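Local coordinates for rhamnosidase B (Bacillus sp., PDB 2OKX), which hydrolyses terminal alpha-L-rhamnose residues from glycosides, as a family 78 glycoside hydrolase, at residues 461-466 / 486-491; 152-157 / 495-500; 341-346 / 381-386. All blocks are in the same frame, centred on the assembly; numbering follows the deposited sequence.

Contact 1 (461-466 / 486-491); sequences TIIDAY and FRYICR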
loop_
_atom_site.group_PDB
_atom_site.type_symbol
_atom_site.label_atom_id
_atom_site.label_comp_id
_atom_site.label_asym_id
_atom_site.label_seq_id
_atom_site.Cartn_x
_atom_site.Cartn_y
_atom_site.Cartn_z
ATOM N N THR A 461 7.618 -22.238 22.089
ATOM C CA THR A 461 7.683 -22.551 20.667
ATOM C C THR A 461 7.519 -21.264 19.859
ATOM O O THR A 461 6.639 -20.445 20.140
ATOM C CB THR A 461 6.582 -23.555 20.253
ATOM O OG1 THR A 461 6.787 -24.800 20.937
ATOM C CG2 THR A 461 6.620 -23.803 18.749
ATOM N N ILE A 462 8.384 -21.080 18.870
ATOM C CA ILE A 462 8.329 -19.894 18.021
ATOM C C ILE A 462 7.517 -20.151 16.752
ATOM O O ILE A 462 7.743 -21.138 16.051
ATOM C CB ILE A 462 9.741 -19.449 17.592
ATOM C CG1 ILE A 462 10.536 -18.978 18.812
ATOM C CG2 ILE A 462 9.645 -18.335 16.547
ATOM C CD1 ILE A 462 12.008 -18.710 18.505
ATOM N N ILE A 463 6.572 -19.260 16.470
ATOM C CA ILE A 463 5.746 -19.360 15.272
ATOM C C ILE A 463 6.012 -18.114 14.422
ATOM O O ILE A 463 5.556 -17.017 14.758
ATOM C CB ILE A 463 4.237 -19.421 15.618
ATOM C CG1 ILE A 463 3.957 -20.591 16.570
ATOM C CG2 ILE A 463 3.416 -19.595 14.340
ATOM C CD1 ILE A 463 4.292 -21.970 15.987
ATOM N N ASP A 464 6.763 -18.287 13.336
ATOM C CA ASP A 464 7.102 -17.189 12.431
ATOM C C ASP A 464 6.214 -17.189 11.189
ATOM O O ASP A 464 5.982 -18.236 10.578
ATOM C CB ASP A 464 8.562 -17.296 11.990
ATOM C CG ASP A 464 9.535 -16.836 13.061
ATOM O OD1 ASP A 464 10.755 -16.968 12.842
ATOM O OD2 ASP A 464 9.081 -16.336 14.110
ATOM N N ALA A 465 5.727 -16.008 10.820
ATOM C CA ALA A 465 4.870 -15.861 9.654
ATOM C C ALA A 465 5.471 -14.820 8.722
ATOM O O ALA A 465 5.880 -13.746 9.161
ATOM C CB ALA A 465 3.474 -15.439 10.080
ATOM N N TYR A 466 5.527 -15.149 7.436
ATOM C CA TYR A 466 6.085 -14.260 6.424
ATOM C C TYR A 466 5.326 -14.458 5.108
ATOM O O TYR A 466 5.293 -15.557 4.564
ATOM C CB TYR A 466 7.574 -14.578 6.254
ATOM C CG TYR A 466 8.240 -13.976 5.038
ATOM C CD1 TYR A 466 8.066 -12.630 4.705
ATOM C CD2 TYR A 466 9.088 -14.747 4.242
ATOM C CE1 TYR A 466 8.724 -12.067 3.606
ATOM C CE2 TYR A 466 9.751 -14.197 3.151
ATOM C CZ TYR A 466 9.567 -12.858 2.840
ATOM O OH TYR A 466 10.260 -12.313 1.785
ATOM N N PHE A 486 5.539 -11.451 11.336
ATOM C CA PHE A 486 5.239 -11.386 12.755
ATOM C C PHE A 486 5.818 -12.645 13.385
ATOM O O PHE A 486 6.006 -13.665 12.714
ATOM C CB PHE A 486 3.729 -11.230 13.051
ATOM C CG PHE A 486 2.913 -12.498 12.945
ATOM C CD1 PHE A 486 1.851 -12.570 12.047
ATOM C CD2 PHE A 486 3.147 -13.585 13.788
ATOM C CE1 PHE A 486 1.033 -13.699 11.992
ATOM C CE2 PHE A 486 2.334 -14.719 13.738
ATOM C CZ PHE A 486 1.276 -14.774 12.839
ATOM N N ARG A 487 6.177 -12.546 14.655
ATOM C CA ARG A 487 6.686 -13.695 15.381
ATOM C C ARG A 487 5.790 -13.839 16.592
ATOM O O ARG A 487 5.486 -12.858 17.271
ATOM C CB ARG A 487 8.132 -13.500 15.840
ATOM C CG ARG A 487 8.548 -14.514 16.921
ATOM C CD ARG A 487 10.049 -14.580 17.092
ATOM N NE ARG A 487 10.694 -15.172 15.927
ATOM C CZ ARG A 487 12.007 -15.316 15.792
ATOM N NH1 ARG A 487 12.823 -14.908 16.757
ATOM N NH2 ARG A 487 12.505 -15.871 14.695
ATOM N N TYR A 488 5.365 -15.066 16.846
ATOM C CA TYR A 488 4.500 -15.369 17.973
ATOM C C TYR A 488 5.200 -16.459 18.771
ATOM O O TYR A 488 5.575 -17.497 18.220
ATOM C CB TYR A 488 3.150 -15.883 17.467
ATOM C CG TYR A 488 2.184 -16.290 18.555
ATOM C CD1 TYR A 488 1.272 -15.376 19.085
ATOM C CD2 TYR A 488 2.180 -17.593 19.054
ATOM C CE1 TYR A 488 0.375 -15.753 20.082
ATOM C CE2 TYR A 488 1.290 -17.981 20.054
ATOM C CZ TYR A 488 0.393 -17.059 20.560
ATOM O OH TYR A 488 -0.488 -17.446 21.543
ATOM N N ILE A 489 5.399 -16.208 20.059
ATOM C CA ILE A 489 6.047 -17.176 20.935
ATOM C C ILE A 489 4.944 -17.776 21.797
ATOM O O ILE A 489 4.232 -17.065 22.504
ATOM C CB ILE A 489 7.113 -16.501 21.816
ATOM C CG1 ILE A 489 8.088 -15.721 20.928
ATOM C CG2 ILE A 489 7.877 -17.557 22.605
ATOM C CD1 ILE A 489 9.017 -14.796 21.684
ATOM N N CYS A 490 4.817 -19.093 21.722
ATOM C CA CYS A 490 3.772 -19.832 22.421
ATOM C C CYS A 490 3.796 -19.959 23.933
ATOM O O CYS A 490 4.851 -20.066 24.553
ATOM C CB CYS A 490 3.695 -21.246 21.857
ATOM S SG CYS A 490 3.271 -21.309 20.114
ATOM N N ARG A 491 2.599 -19.949 24.509
ATOM C CA ARG A 491 2.440 -20.162 25.935
ATOM C C ARG A 491 2.177 -21.665 25.903
ATOM O O ARG A 491 2.101 -22.249 24.821
ATOM C CB ARG A 491 1.221 -19.418 26.488
ATOM C CG ARG A 491 -0.125 -19.901 25.961
ATOM C CD ARG A 491 -1.254 -19.401 26.852
ATOM N NE ARG A 491 -1.277 -17.942 26.909
ATOM C CZ ARG A 491 -1.876 -17.170 26.009
ATOM N NH1 ARG A 491 -2.516 -17.719 24.983
ATOM N NH2 ARG A 491 -1.814 -15.849 26.121
#

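Contact 2 (152-157 / 495-500); sequences EVIDAR and QSYVSP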
loop_
_atom_site.group_PDB
_atom_site.type_symbol
_atom_site.label_atom_id
_atom_site.label_comp_id
_atom_site.label_asym_id
_atom_site.label_seq_id
_atom_site.Cartn_x
_atom_site.Cartn_y
_atom_site.Cartn_z
ATOM N N GLU A 152 4.738 -7.160 14.135
ATOM C CA GLU A 152 4.860 -7.484 15.550
ATOM C C GLU A 152 5.591 -8.748 15.968
ATOM O O GLU A 152 5.798 -9.674 15.185
ATOM C CB GLU A 152 3.470 -7.466 16.212
ATOM C CG GLU A 152 2.614 -8.738 16.054
ATOM C CD GLU A 152 1.804 -8.786 14.760
ATOM O OE1 GLU A 152 0.784 -9.511 14.735
ATOM O OE2 GLU A 152 2.180 -8.112 13.776
ATOM N N VAL A 153 6.006 -8.737 17.231
ATOM C CA VAL A 153 6.678 -9.856 17.882
ATOM C C VAL A 153 5.941 -9.956 19.216
ATOM O O VAL A 153 6.002 -9.034 20.036
ATOM C CB VAL A 153 8.166 -9.569 18.138
ATOM C CG1 VAL A 153 8.754 -10.656 19.026
ATOM C CG2 VAL A 153 8.916 -9.519 16.816
ATOM N N ILE A 154 5.230 -11.062 19.415
ATOM C CA ILE A 154 4.435 -11.263 20.622
ATOM C C ILE A 154 4.819 -12.520 21.386
ATOM O O ILE A 154 4.805 -13.617 20.831
ATOM C CB ILE A 154 2.926 -11.395 20.272
ATOM C CG1 ILE A 154 2.476 -10.237 19.377
ATOM C CG2 ILE A 154 2.099 -11.453 21.549
ATOM C CD1 ILE A 154 2.487 -8.876 20.045
ATOM N N ASP A 155 5.154 -12.363 22.663
ATOM C CA ASP A 155 5.497 -13.508 23.496
ATOM C C ASP A 155 4.271 -13.778 24.360
ATOM O O ASP A 155 4.045 -13.110 25.374
ATOM C CB ASP A 155 6.714 -13.197 24.366
ATOM C CG ASP A 155 7.205 -14.410 25.128
ATOM O OD1 ASP A 155 8.405 -14.446 25.483
ATOM O OD2 ASP A 155 6.390 -15.323 25.378
ATOM N N ALA A 156 3.477 -14.756 23.936
ATOM C CA ALA A 156 2.240 -15.114 24.619
ATOM C C ALA A 156 2.419 -15.562 26.067
ATOM O O ALA A 156 1.460 -15.581 26.836
ATOM C CB ALA A 156 1.509 -16.193 23.822
ATOM N N ARG A 157 3.637 -15.923 26.445
ATOM C CA ARG A 157 3.890 -16.346 27.819
ATOM C C ARG A 157 3.678 -15.194 28.803
ATOM O O ARG A 157 3.452 -15.417 29.993
ATOM C CB ARG A 157 5.310 -16.894 27.946
ATOM C CG ARG A 157 5.514 -18.190 27.189
ATOM C CD ARG A 157 6.969 -18.594 27.164
ATOM N NE ARG A 157 7.806 -17.588 26.517
ATOM C CZ ARG A 157 9.095 -17.762 26.244
ATOM N NH1 ARG A 157 9.693 -18.906 26.563
ATOM N NH2 ARG A 157 9.787 -16.795 25.657
ATOM N N GLN A 495 -3.851 -22.478 21.900
ATOM C CA GLN A 495 -4.032 -21.036 21.875
ATOM C C GLN A 495 -4.406 -20.560 20.475
ATOM O O GLN A 495 -4.223 -21.279 19.493
ATOM C CB GLN A 495 -2.744 -20.354 22.333
ATOM C CG GLN A 495 -1.541 -20.690 21.473
ATOM C CD GLN A 495 -0.271 -20.852 22.283
ATOM O OE1 GLN A 495 0.087 -21.963 22.688
ATOM N NE2 GLN A 495 0.410 -19.744 22.536
ATOM N N SER A 496 -4.943 -19.348 20.400
ATOM C CA SER A 496 -5.349 -18.758 19.132
ATOM C C SER A 496 -4.799 -17.345 19.049
ATOM O O SER A 496 -4.623 -16.677 20.069
ATOM C CB SER A 496 -6.874 -18.707 19.025
ATOM O OG SER A 496 -7.425 -20.005 19.096
ATOM N N TYR A 497 -4.525 -16.895 17.831
ATOM C CA TYR A 497 -4.004 -15.555 17.625
ATOM C C TYR A 497 -4.391 -15.013 16.258
ATOM O O TYR A 497 -4.355 -15.733 15.262
ATOM C CB TYR A 497 -2.478 -15.547 17.738
ATOM C CG TYR A 497 -1.885 -14.165 17.562
ATOM C CD1 TYR A 497 -2.018 -13.198 18.558
ATOM C CD2 TYR A 497 -1.232 -13.809 16.379
ATOM C CE1 TYR A 497 -1.519 -11.916 18.384
ATOM C CE2 TYR A 497 -0.731 -12.525 16.192
ATOM C CZ TYR A 497 -0.878 -11.582 17.198
ATOM O OH TYR A 497 -0.396 -10.305 17.023
ATOM N N VAL A 498 -4.769 -13.741 16.226
ATOM C CA VAL A 498 -5.120 -13.073 14.984
ATOM C C VAL A 498 -4.350 -11.757 14.958
ATOM O O VAL A 498 -4.590 -10.869 15.776
ATOM C CB VAL A 498 -6.632 -12.773 14.892
ATOM C CG1 VAL A 498 -6.924 -11.957 13.637
ATOM C CG2 VAL A 498 -7.419 -14.073 14.866
ATOM N N SER A 499 -3.413 -11.640 14.027
ATOM C CA SER A 499 -2.621 -10.427 13.899
ATOM C C SER A 499 -3.495 -9.237 13.534
ATOM O O SER A 499 -4.293 -9.305 12.594
ATOM C CB SER A 499 -1.543 -10.609 12.828
ATOM O OG SER A 499 -0.838 -9.396 12.607
ATOM N N PRO A 500 -3.366 -8.126 14.280
ATOM C CA PRO A 500 -4.166 -6.933 13.994
ATOM C C PRO A 500 -3.504 -6.060 12.926
ATOM O O PRO A 500 -3.975 -4.967 12.622
ATOM C CB PRO A 500 -4.243 -6.241 15.353
ATOM C CG PRO A 500 -2.893 -6.539 15.933
ATOM C CD PRO A 500 -2.680 -8.002 15.581
#

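Contact 3 (341-346 / 381-386); sequences GTFDQS and ASWVKP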
loop_
_atom_site.group_PDB
_atom_site.type_symbol
_atom_site.label_atom_id
_atom_site.label_comp_id
_atom_site.label_asym_id
_atom_site.label_seq_id
_atom_site.Cartn_x
_atom_site.Cartn_y
_atom_site.Cartn_z
ATOM N N GLY A 341 28.562 8.475 13.593
ATOM C CA GLY A 341 28.044 9.620 12.866
ATOM C C GLY A 341 27.208 10.432 13.837
ATOM O O GLY A 341 27.425 10.341 15.046
ATOM N N THR A 342 26.247 11.211 13.348
ATOM C CA THR A 342 25.937 11.334 11.929
ATOM C C THR A 342 26.763 12.483 11.345
ATOM O O THR A 342 26.533 13.642 11.677
ATOM C CB THR A 342 24.437 11.628 11.755
ATOM O OG1 THR A 342 23.684 10.661 12.502
ATOM C CG2 THR A 342 24.038 11.565 10.289
ATOM N N PHE A 343 27.713 12.157 10.474
ATOM C CA PHE A 343 28.591 13.161 9.885
ATOM C C PHE A 343 27.862 14.273 9.145
ATOM O O PHE A 343 28.267 15.431 9.206
ATOM C CB PHE A 343 29.619 12.493 8.968
ATOM C CG PHE A 343 30.490 11.488 9.675
ATOM C CD1 PHE A 343 30.203 10.127 9.611
ATOM C CD2 PHE A 343 31.574 11.908 10.441
ATOM C CE1 PHE A 343 30.982 9.197 10.302
ATOM C CE2 PHE A 343 32.359 10.989 11.136
ATOM C CZ PHE A 343 32.063 9.630 11.066
ATOM N N ASP A 344 26.790 13.920 8.446
ATOM C CA ASP A 344 25.991 14.897 7.720
ATOM C C ASP A 344 24.643 14.249 7.421
ATOM O O ASP A 344 24.523 13.024 7.425
ATOM C CB ASP A 344 26.691 15.316 6.422
ATOM C CG ASP A 344 26.065 16.549 5.796
ATOM O OD1 ASP A 344 25.262 17.217 6.479
ATOM O OD2 ASP A 344 26.380 16.861 4.629
ATOM N N GLN A 345 23.629 15.068 7.175
ATOM C CA GLN A 345 22.295 14.553 6.899
ATOM C C GLN A 345 21.463 15.571 6.145
ATOM O O GLN A 345 21.903 16.694 5.900
ATOM C CB GLN A 345 21.593 14.218 8.210
ATOM C CG GLN A 345 21.632 15.367 9.199
ATOM C CD GLN A 345 20.900 15.067 10.481
ATOM O OE1 GLN A 345 19.681 15.202 10.560
ATOM N NE2 GLN A 345 21.640 14.646 11.497
ATOM N N SER A 346 20.249 15.172 5.783
ATOM C CA SER A 346 19.345 16.058 5.073
ATOM C C SER A 346 17.969 15.420 4.940
ATOM O O SER A 346 17.825 14.201 5.044
ATOM C CB SER A 346 19.903 16.397 3.687
ATOM O OG SER A 346 20.024 15.244 2.876
ATOM N N ALA A 381 35.964 8.495 19.098
ATOM C CA ALA A 381 34.984 8.286 20.160
ATOM C C ALA A 381 33.783 9.230 20.138
ATOM O O ALA A 381 32.660 8.816 20.430
ATOM C CB ALA A 381 35.680 8.365 21.519
ATOM N N SER A 382 34.017 10.493 19.796
ATOM C CA SER A 382 32.944 11.482 19.752
ATOM C C SER A 382 31.855 11.125 18.739
ATOM O O SER A 382 30.717 11.579 18.860
ATOM C CB SER A 382 33.516 12.861 19.421
ATOM O OG SER A 382 34.221 12.838 18.190
ATOM N N TRP A 383 32.206 10.315 17.746
ATOM C CA TRP A 383 31.246 9.914 16.720
ATOM C C TRP A 383 30.581 8.560 16.993
ATOM O O TRP A 383 29.554 8.243 16.397
ATOM C CB TRP A 383 31.925 9.863 15.350
ATOM C CG TRP A 383 32.372 11.196 14.825
ATOM C CD1 TRP A 383 33.657 11.646 14.719
ATOM C CD2 TRP A 383 31.538 12.238 14.304
ATOM N NE1 TRP A 383 33.675 12.902 14.162
ATOM C CE2 TRP A 383 32.387 13.290 13.898
ATOM C CE3 TRP A 383 30.152 12.386 14.141
ATOM C CZ2 TRP A 383 31.898 14.476 13.337
ATOM C CZ3 TRP A 383 29.665 13.566 13.584
ATOM C CH2 TRP A 383 30.537 14.595 13.188
ATOM N N VAL A 384 31.169 7.770 17.887
ATOM C CA VAL A 384 30.635 6.449 18.217
ATOM C C VAL A 384 29.470 6.555 19.198
ATOM O O VAL A 384 29.653 6.954 20.350
ATOM C CB VAL A 384 31.735 5.561 18.823
ATOM C CG1 VAL A 384 31.248 4.121 18.939
ATOM C CG2 VAL A 384 32.982 5.637 17.962
ATOM N N LYS A 385 28.276 6.184 18.738
ATOM C CA LYS A 385 27.071 6.266 19.560
ATOM C C LYS A 385 26.408 4.908 19.797
ATOM O O LYS A 385 26.500 4.005 18.967
ATOM C CB LYS A 385 26.042 7.176 18.886
ATOM C CG LYS A 385 26.610 8.399 18.179
ATOM C CD LYS A 385 26.989 9.501 19.146
ATOM C CE LYS A 385 27.387 10.757 18.383
ATOM N NZ LYS A 385 26.288 11.205 17.475
ATOM N N PRO A 386 25.725 4.750 20.940
ATOM C CA PRO A 386 25.062 3.474 21.208
ATOM C C PRO A 386 23.812 3.395 20.330
ATOM O O PRO A 386 23.288 4.424 19.900
ATOM C CB PRO A 386 24.725 3.569 22.691
ATOM C CG PRO A 386 24.449 5.025 22.864
ATOM C CD PRO A 386 25.574 5.671 22.080
HETATM O O HOH W 1 24.247 9.719 15.140
#

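Contact 1 (461-466 / 486-491)
D464 and R487 meet on adjacent strands because of how their first torsions are set. CG of R487 stands anti to the backbone N (chi1 164°), and a bend at chi3 turns NE and NH2 toward D464 on the neighbouring strand. CG of D464 lies beside its own backbone N (chi1 -77°), which holds the carboxylate next to the guanidinium. The strands 462-466 and 486-489 form an antiparallel pair within the concanavalin-like domain, consistent with the beta-sandwich of that family. I463 faces Y488 and A465 faces F486 as hydrogen-bonded pairs. I462 with I489 and D464 with R487 are the non-hydrogen-bonded ones. I463 N gives to Y488 O at 2.7 Å, and Y488 N returns a bond to I463 O. Past the strand ends, C490 N still reaches T461 O, at 2.8 Å and almost straight.

The salt bridge is side-on and bidentate. NE of R487 meets OD2 of D464 at 2.7 Å, and NH2 meets OD1 at 2.8 Å. Both oxygens use their syn lone pairs, and the two flat groups are nearly coplanar (2° apart). This double grip fixes the rotation of both groups. R513 also pairs with OD1 of D464, so two arginines share one buried carboxylate, which probably keeps it ionised. I462 CG2 lies over one face of the guanidinium.

On the face of I463, A465, F486 and Y488 the contacts are mostly apolar. There I463 CG1 packs on the sulfur of C490 and sits at the edge of the Y488 ring. Y488 OH reaches beyond the pair to Q495. I463 also rests on L455 of strand 450-457 and L510 of strand 507-513. A465 CB makes a CH-pi contact over one face of the F486 ring, 3.6 Å from its centroid.

Contact 2 (152-157 / 495-500)
Q495 opens this contact at the start of its segment, where its side chain lies near the methyl group of A156. Two residues on, Y497 reaches across to E152. CG of Y497 is anti to the backbone N (chi1 -179°), which extends the ring toward the other segment. Its OH donates to E152 OE1 at 2.7 Å. That oxygen lies at the ring edge, near its plane, and is met on its anti side. The I154 and Y497 side chains cross at about a right angle, with I154 CG1 3.7 Å from Y497 OH. S499 comes next, and its OG donates to the syn lone pair of the same OE1, also at 2.7 Å. One buried oxygen thus takes two hydroxyl donors. P500 adds a light touch of CD on OE1.

R503 forms a salt bridge with OE2 of E152, so both carboxylate oxygens are held. A leucine in place of E152 would probably leave the hydroxyls of Y497 and S499 without their shared acceptor and R503 without this counter-charge.

The contact joins the N-terminal domain to the concanavalin-like domain. Strand 153-155 adds in parallel to strand 485-489 of the latter, while strand 493-498 pairs with strand 450-457 in a separate sheet. The side chains of E152, I154, Y497 and P500 all touch W23 of strand 22-31.

Contact 3 (341-346 / 381-386)
G341 and W383 bring the two backbones together where their CA atoms lie 5.0 Å apart. G341 N donates to W383 O at 3.0 Å. The backbone angles of G341 (phi 150°, psi -155°) would jam a side chain against the preceding carbonyl, so they call for glycine. A cis peptide bond follows, between G341 and T342. On the other segment, 381-383 has helical backbone angles and leads into strand 384-386.

The main side-chain contact is F343 on W383. F343 CE2 sits over the centre of one face of the indole, 3.5 Å from W383 CD2. The two ring planes are inclined at 37°, an oblique meeting. CG of W383 stands anti to its carbonyl carbon, and the indole lies alongside G341, with G341 O at its edge. W383 NE1 is bonded to D363. K385 bends at chi2 and chi4, and its NZ donates to a lone pair of G341 O at 2.8 Å, in the carbonyl plane. A water donates to T342 OG1 and accepts a weak bond from K385 NZ. T342 OG1 is also bonded to M229 O.

The contact belongs to domain D2. Strand 384-386 pairs with strand 338-340, strand 345-347 runs beside strand 240-252, and helix 362-370 meets F343 through D363 and L367.

Contacts 1 and 2 are neighbours, with centres 7 Å apart. Strand 485-489 lies between strands 462-472 and 153-155 in one sheet, and strand 493-498 follows it in the chain. The two contacts touch where I489 N probably bonds to I154 O. Contact 3 lies apart in domain D2, its centre about 35 Å from that of contact 1 and 37 Å from that of contact 2. Along the chain, contact 2 encloses both others, and contact 3 closes before contact 1 opens. Segment 152-157, from the N-terminal domain, is thus built onto the concanavalin-like domain, across a loop of 337 residues that includes D2.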